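Local structure of ribulose bisphosphate carboxylase (Hyperthermus butylicus DSM 5456, 6HUN) at residues G156-G159 and V160-I163; R394-G397 and K398-M402; A425-A428 and A429-I433. The protein probably catalyses the addition of carbon dioxide and water to ribulose 1,5-bisphosphate, giving two molecules of 3-phosphoglycerate in an archaeal route of AMP degradation. All coordinates share one frame; numbering follows the deposited sequence.

Interaction 1: G156-G159 and V160-I163; sequences GIQG and VREI
The guanidinium of R161 and the amide of Q158 are the flat groups of this helical turn, and their planes lie 30° apart. The I157 methyl CG2 reaches the guanidinium obliquely, 4.0 Å from R161 NE. The Q158 amide does not stack on it: its nearest approach is OE1 to the R161 methylene CD, at 4.0 Å. R161 spends its polar end on other parts of the chain, NH2 in a salt bridge with D399 and NH1 on the backbone oxygens of I166 and R169.

Residues 156-163 lie on helix 156-164, which precedes strand 171-174, the first of the eight-stranded parallel barrel. I157 and V160 both rest on F377, and V160 also on F265, so the helix packs where strands 377-380 and 265-269 begin.

Successive i to i+4 backbone bonds define the turns. R161 N reaches I157 O at 2.9 Å with an N-H...O angle of 168°, whereas the E162 N to Q158 O bond is bent to 142°. Close to that bent bond, E162 OE2 comes within 2.9 Å of Q158 O; both atoms are acceptors, so the approach is not a hydrogen bond. On the buried side, V160 CG2 stands beside its own backbone N and touches the G156 carbonyl oxygen at 3.2 Å.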
loop_
_atom_site.group_PDB
_atom_site.type_symbol
_atom_site.label_atom_id
_atom_site.label_comp_id
_atom_site.label_asym_id
_atom_site.label_seq_id
_atom_site.Cartn_x
_atom_site.Cartn_y
_atom_site.Cartn_z
ATOM N N GLY A 156 -13.470 -5.445 19.165
ATOM C CA GLY A 156 -13.526 -6.870 18.851
ATOM C C GLY A 156 -14.961 -7.352 18.633
ATOM O O GLY A 156 -15.928 -6.583 18.637
ATOM N N ILE A 157 -15.082 -8.660 18.432
ATOM C CA ILE A 157 -16.398 -9.281 18.267
ATOM C C ILE A 157 -17.320 -8.892 19.425
ATOM O O ILE A 157 -18.458 -8.432 19.239
ATOM C CB ILE A 157 -16.217 -10.795 18.184
ATOM C CG1 ILE A 157 -15.422 -11.099 16.862
ATOM C CG2 ILE A 157 -17.597 -11.478 18.141
ATOM C CD1 ILE A 157 -15.239 -12.610 16.589
ATOM N N GLN A 158 -16.846 -9.077 20.641
ATOM C CA GLN A 158 -17.752 -8.893 21.776
ATOM C C GLN A 158 -18.119 -7.433 21.960
ATOM O O GLN A 158 -19.265 -7.119 22.293
ATOM C CB GLN A 158 -17.156 -9.506 23.031
ATOM C CG GLN A 158 -17.134 -11.072 23.020
ATOM C CD GLN A 158 -18.431 -11.803 22.529
ATOM O OE1 GLN A 158 -19.561 -11.508 22.941
ATOM N NE2 GLN A 158 -18.238 -12.788 21.657
ATOM N N GLY A 159 -17.182 -6.501 21.706
ATOM C CA GLY A 159 -17.541 -5.111 21.859
ATOM C C GLY A 159 -18.503 -4.618 20.804
ATOM O O GLY A 159 -19.336 -3.753 21.091
ATOM N N VAL A 160 -18.403 -5.145 19.570
ATOM C CA VAL A 160 -19.354 -4.779 18.531
ATOM C C VAL A 160 -20.719 -5.387 18.846
ATOM O O VAL A 160 -21.769 -4.741 18.666
ATOM C CB VAL A 160 -18.857 -5.267 17.170
ATOM C CG1 VAL A 160 -19.941 -5.174 16.081
ATOM C CG2 VAL A 160 -17.455 -4.486 16.803
ATOM N N ARG A 161 -20.727 -6.633 19.285
ATOM C CA ARG A 161 -22.040 -7.206 19.662
ATOM C C ARG A 161 -22.686 -6.369 20.756
ATOM O O ARG A 161 -23.926 -6.271 20.849
ATOM C CB ARG A 161 -21.876 -8.648 20.118
ATOM C CG ARG A 161 -21.525 -9.643 19.021
ATOM C CD ARG A 161 -21.615 -11.059 19.545
ATOM N NE ARG A 161 -21.559 -12.035 18.458
ATOM C CZ ARG A 161 -22.513 -12.257 17.560
ATOM N NH1 ARG A 161 -23.658 -11.591 17.592
ATOM N NH2 ARG A 161 -22.297 -13.137 16.601
ATOM N N GLU A 162 -21.877 -5.836 21.660
ATOM C CA GLU A 162 -22.488 -5.099 22.761
ATOM C C GLU A 162 -22.987 -3.748 22.283
ATOM O O GLU A 162 -24.052 -3.300 22.713
ATOM C CB GLU A 162 -21.525 -4.938 23.922
ATOM C CG GLU A 162 -21.218 -6.258 24.609
ATOM C CD GLU A 162 -19.869 -6.232 25.323
ATOM O OE1 GLU A 162 -19.757 -6.848 26.410
ATOM O OE2 GLU A 162 -18.921 -5.598 24.785
ATOM N N ILE A 163 -22.237 -3.086 21.391
ATOM C CA ILE A 163 -22.716 -1.867 20.729
ATOM C C ILE A 163 -24.095 -2.078 20.083
ATOM O O ILE A 163 -25.023 -1.268 20.249
ATOM C CB ILE A 163 -21.690 -1.403 19.677
ATOM C CG1 ILE A 163 -20.471 -0.774 20.336
ATOM C CG2 ILE A 163 -22.370 -0.463 18.655
ATOM C CD1 ILE A 163 -19.264 -0.661 19.318
#

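Interaction 2: R394-G397 and K398-M402; sequences RVMG and KDIIM
I400 turns its side chain back onto M396 and G397, its methyls packed against two backbone carbonyls and the M396 side chain, and this is the close-packed part of the turn. Its CG2 methyl lies 3.7 Å from M396 O and 3.6 Å from G397 O, while CD1 also sits 3.6 Å from G397 O. The M396 side chain crosses that of I400 at about a right angle; a bend at its last torsion (chi3 74°) brings the terminal methyl CE to 4.0 Å from I400 CG2. For I400, chi1 of 62° sets CG1 between the backbone N and the carbonyl carbon, which, with chi2 extended, puts CD1 straight ahead of the G397 carbonyl oxygen. Shortening I400 to an alanine here would probably open a gap beside the G397 carbonyl and leave the M396 methyl without this neighbour.

The turn connects helix 389-396 to strand 401-403, completing the beta-alpha-beta unit that runs from strand 377-380 to the last strand of the barrel. G397 ends the helix with a positive phi of 91°, and a side chain there would be jammed against the carbonyl oxygen of M396. D399 is the centre of an inverse gamma turn, in which I400 N makes a weak 3.0 Å hydrogen bond to K398 O. R352, from helix 339-352, ties the two ends of the bend together: its NH1 is hydrogen-bonded to both M396 O and D399 O.

The solvent side is looser. K398 is exposed and meets the preceding segment chiefly through its CB, 3.7 Å from G397 C, with the aliphatic chain leading off from there.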
loop_
_atom_site.group_PDB
_atom_site.type_symbol
_atom_site.label_atom_id
_atom_site.label_comp_id
_atom_site.label_asym_id
_atom_site.label_seq_id
_atom_site.Cartn_x
_atom_site.Cartn_y
_atom_site.Cartn_z
ATOM N N ARG A 394 -23.355 -22.046 8.713
ATOM C CA ARG A 394 -22.880 -23.352 9.206
ATOM C C ARG A 394 -21.376 -23.513 8.965
ATOM O O ARG A 394 -20.666 -24.123 9.783
ATOM C CB ARG A 394 -23.626 -24.511 8.529
ATOM C CG ARG A 394 -23.494 -25.870 9.251
ATOM C CD ARG A 394 -24.114 -27.029 8.432
ATOM N NE ARG A 394 -23.599 -27.062 7.066
ATOM C CZ ARG A 394 -22.381 -27.483 6.734
ATOM N NH1 ARG A 394 -21.551 -27.921 7.680
ATOM N NH2 ARG A 394 -21.986 -27.451 5.459
ATOM N N VAL A 395 -20.889 -23.002 7.829
ATOM C CA VAL A 395 -19.504 -23.163 7.433
ATOM C C VAL A 395 -18.608 -22.113 8.079
ATOM O O VAL A 395 -17.534 -22.434 8.581
ATOM C CB VAL A 395 -19.399 -23.134 5.899
ATOM C CG1 VAL A 395 -17.954 -23.025 5.480
ATOM C CG2 VAL A 395 -20.065 -24.405 5.299
ATOM N N MET A 396 -19.033 -20.858 8.133
ATOM C CA MET A 396 -18.182 -19.787 8.693
ATOM C C MET A 396 -18.430 -19.485 10.155
ATOM O O MET A 396 -17.667 -18.697 10.745
ATOM C CB MET A 396 -18.374 -18.512 7.912
ATOM C CG MET A 396 -17.703 -18.556 6.587
ATOM S SD MET A 396 -17.900 -16.946 5.891
ATOM C CE MET A 396 -16.743 -15.944 6.847
ATOM N N GLY A 397 -19.501 -20.022 10.728
ATOM C CA GLY A 397 -19.861 -19.794 12.120
ATOM C C GLY A 397 -20.797 -18.606 12.294
ATOM O O GLY A 397 -21.040 -17.831 11.373
ATOM N N LYS A 398 -21.369 -18.482 13.502
ATOM C CA LYS A 398 -22.269 -17.360 13.770
ATOM C C LYS A 398 -21.543 -16.027 13.972
ATOM O O LYS A 398 -22.168 -14.962 13.853
ATOM C CB LYS A 398 -23.115 -17.640 15.017
ATOM C CG LYS A 398 -23.869 -18.962 14.940
ATOM C CD LYS A 398 -24.601 -19.319 16.253
ATOM C CE LYS A 398 -25.267 -20.702 16.129
ATOM N NZ LYS A 398 -25.104 -21.576 17.349
ATOM N N ASP A 399 -20.253 -16.054 14.291
ATOM C CA ASP A 399 -19.543 -14.805 14.575
ATOM C C ASP A 399 -18.964 -14.225 13.283
ATOM O O ASP A 399 -17.747 -14.237 13.027
ATOM C CB ASP A 399 -18.468 -15.022 15.638
ATOM C CG ASP A 399 -19.029 -15.032 17.048
ATOM O OD1 ASP A 399 -20.190 -14.595 17.249
ATOM O OD2 ASP A 399 -18.300 -15.476 17.959
ATOM N N ILE A 400 -19.877 -13.683 12.454
ATOM C CA ILE A 400 -19.543 -13.070 11.174
ATOM C C ILE A 400 -20.452 -11.877 10.964
ATOM O O ILE A 400 -21.550 -11.795 11.513
ATOM C CB ILE A 400 -19.720 -14.036 9.962
ATOM C CG1 ILE A 400 -21.190 -14.476 9.849
ATOM C CG2 ILE A 400 -18.841 -15.237 10.126
ATOM C CD1 ILE A 400 -21.442 -15.471 8.697
ATOM N N ILE A 401 -20.027 -11.002 10.062
ATOM C CA ILE A 401 -20.886 -9.994 9.468
ATOM C C ILE A 401 -21.160 -10.433 8.034
ATOM O O ILE A 401 -20.230 -10.744 7.288
ATOM C CB ILE A 401 -20.227 -8.608 9.515
ATOM C CG1 ILE A 401 -19.948 -8.212 10.963
ATOM C CG2 ILE A 401 -21.131 -7.606 8.771
ATOM C CD1 ILE A 401 -18.911 -7.040 11.027
ATOM N N MET A 402 -22.445 -10.565 7.659
ATOM C CA MET A 402 -22.777 -10.849 6.275
ATOM C C MET A 402 -23.206 -9.593 5.555
ATOM O O MET A 402 -24.077 -8.857 6.021
ATOM C CB MET A 402 -23.894 -11.902 6.199
ATOM C CG MET A 402 -23.791 -12.853 7.337
ATOM S SD MET A 402 -24.915 -14.345 7.144
ATOM C CE MET A 402 -24.057 -15.088 5.810
#

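Interaction 3: A425-A428 and A429-I433; sequences AVEA and AMKGI
K431 and E427, one helical turn apart, meet through their aliphatic parts: K431 CE lies 3.5 Å from E427 CG as the two side chains cross obliquely. Their charges stay separate, with K431 NZ 4.9 Å from E427 OE1, so the pair is not a salt bridge and any attraction between the charges is probably weak. The ammonium is satisfied instead by a hydrogen bond with Y438 OH, in helix 435-438. With chi1 at -158°, E427 sends CG away from its own N, and the bend that follows at chi2 leads the carboxylate away from NZ while CG stays close to the lysine.

The backbone accounts are kept by i to i+4 bonds until the helix stops. A429 N reaches A425 O at 3.2 Å, M430 N reaches V426 O at 2.9 Å, and K431 N reaches E427 O, also at 2.9 Å. The pattern then changes: A428 O takes the amide of I433, five residues on, in a straight bond of 2.9 Å with an N-H...O angle of 168°. Inside that wider loop, G432 N makes a weak bond to A429 O.

V426 and M430 run side by side, CG1 to CG, and the A428 CB lies 3.6 Å from I433 O. Beyond the turn, A429 touches P390 and I393 of helix 389-396, while A428 and I433 both touch Y438.

The positive phi of G432, 70°, together with the bond from I433 N to A428 O and the weaker one inside it, is a Schellman motif, closing helix 415-431 just before the chain enters helix 435-438.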
loop_
_atom_site.group_PDB
_atom_site.type_symbol
_atom_site.label_atom_id
_atom_site.label_comp_id
_atom_site.label_asym_id
_atom_site.label_seq_id
_atom_site.Cartn_x
_atom_site.Cartn_y
_atom_site.Cartn_z
ATOM N N ALA A 425 -34.407 -15.641 7.197
ATOM C CA ALA A 425 -33.476 -16.682 6.789
ATOM C C ALA A 425 -32.449 -16.948 7.880
ATOM O O ALA A 425 -32.160 -18.108 8.192
ATOM C CB ALA A 425 -32.798 -16.294 5.475
ATOM N N VAL A 426 -31.906 -15.881 8.491
ATOM C CA VAL A 426 -30.980 -16.049 9.611
ATOM C C VAL A 426 -31.660 -16.705 10.795
ATOM O O VAL A 426 -31.043 -17.508 11.512
ATOM C CB VAL A 426 -30.382 -14.681 9.991
ATOM C CG1 VAL A 426 -29.616 -14.738 11.329
ATOM C CG2 VAL A 426 -29.447 -14.277 8.877
ATOM N N GLU A 427 -32.924 -16.326 11.043
ATOM C CA GLU A 427 -33.723 -16.898 12.121
ATOM C C GLU A 427 -33.894 -18.403 11.951
ATOM O O GLU A 427 -33.719 -19.165 12.908
ATOM C CB GLU A 427 -35.084 -16.203 12.168
ATOM C CG GLU A 427 -35.782 -16.313 13.519
ATOM C CD GLU A 427 -35.029 -15.546 14.606
ATOM O OE1 GLU A 427 -35.446 -14.416 14.941
ATOM O OE2 GLU A 427 -34.023 -16.079 15.127
ATOM N N ALA A 428 -34.171 -18.853 10.729
ATOM C CA ALA A 428 -34.265 -20.290 10.479
ATOM C C ALA A 428 -32.956 -20.998 10.825
ATOM O O ALA A 428 -32.966 -22.055 11.464
ATOM C CB ALA A 428 -34.660 -20.537 9.026
ATOM N N ALA A 429 -31.821 -20.397 10.467
ATOM C CA ALA A 429 -30.527 -21.006 10.762
ATOM C C ALA A 429 -30.259 -21.068 12.264
ATOM O O ALA A 429 -29.772 -22.086 12.766
ATOM C CB ALA A 429 -29.406 -20.237 10.052
ATOM N N MET A 430 -30.540 -19.978 12.997
ATOM C CA MET A 430 -30.372 -19.996 14.452
ATOM C C MET A 430 -31.265 -21.043 15.110
ATOM O O MET A 430 -30.881 -21.666 16.106
ATOM C CB MET A 430 -30.681 -18.618 15.047
ATOM C CG MET A 430 -29.867 -17.475 14.447
ATOM S SD MET A 430 -28.108 -17.761 14.670
ATOM C CE MET A 430 -28.004 -17.837 16.443
ATOM N N LYS A 431 -32.473 -21.216 14.597
ATOM C CA LYS A 431 -33.461 -22.133 15.165
ATOM C C LYS A 431 -33.345 -23.564 14.630
ATOM O O LYS A 431 -34.089 -24.444 15.089
ATOM C CB LYS A 431 -34.856 -21.603 14.882
ATOM C CG LYS A 431 -35.209 -20.278 15.519
ATOM C CD LYS A 431 -36.683 -19.978 15.257
ATOM C CE LYS A 431 -37.136 -18.633 15.800
ATOM N NZ LYS A 431 -38.466 -18.324 15.171
ATOM N N GLY A 432 -32.447 -23.818 13.682
ATOM C CA GLY A 432 -32.249 -25.163 13.161
ATOM C C GLY A 432 -33.403 -25.658 12.332
ATOM O O GLY A 432 -33.662 -26.877 12.289
ATOM N N ILE A 433 -34.109 -24.751 11.660
ATOM C CA ILE A 433 -35.299 -25.094 10.884
ATOM C C ILE A 433 -34.938 -25.052 9.408
ATOM O O ILE A 433 -34.245 -24.134 8.950
ATOM C CB ILE A 433 -36.459 -24.124 11.174
ATOM C CG1 ILE A 433 -36.764 -24.081 12.659
ATOM C CG2 ILE A 433 -37.687 -24.519 10.389
ATOM C CD1 ILE A 433 -38.031 -23.315 12.979
#

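Interaction 2 stands between the other two. It joins interaction 1 by a salt bridge, R161 NH2 to D399 OD1 at 2.6 Å, and meets interaction 3 by packing of K398 CD on M430 CE at 3.7 Å. Interactions 1 and 3 do not touch: their nearest atoms are about 7 Å apart and their centres about 22 Å. Toward the predicted substrate site, the side chain of M396 lies about 8 Å from that of H328, and the side chain of V426 about 7 Å from that of V404. Interaction 1 lies away from the predicted sites; the V160 and M396 side chains are about 13 and 12 Å from a bound calcium ion.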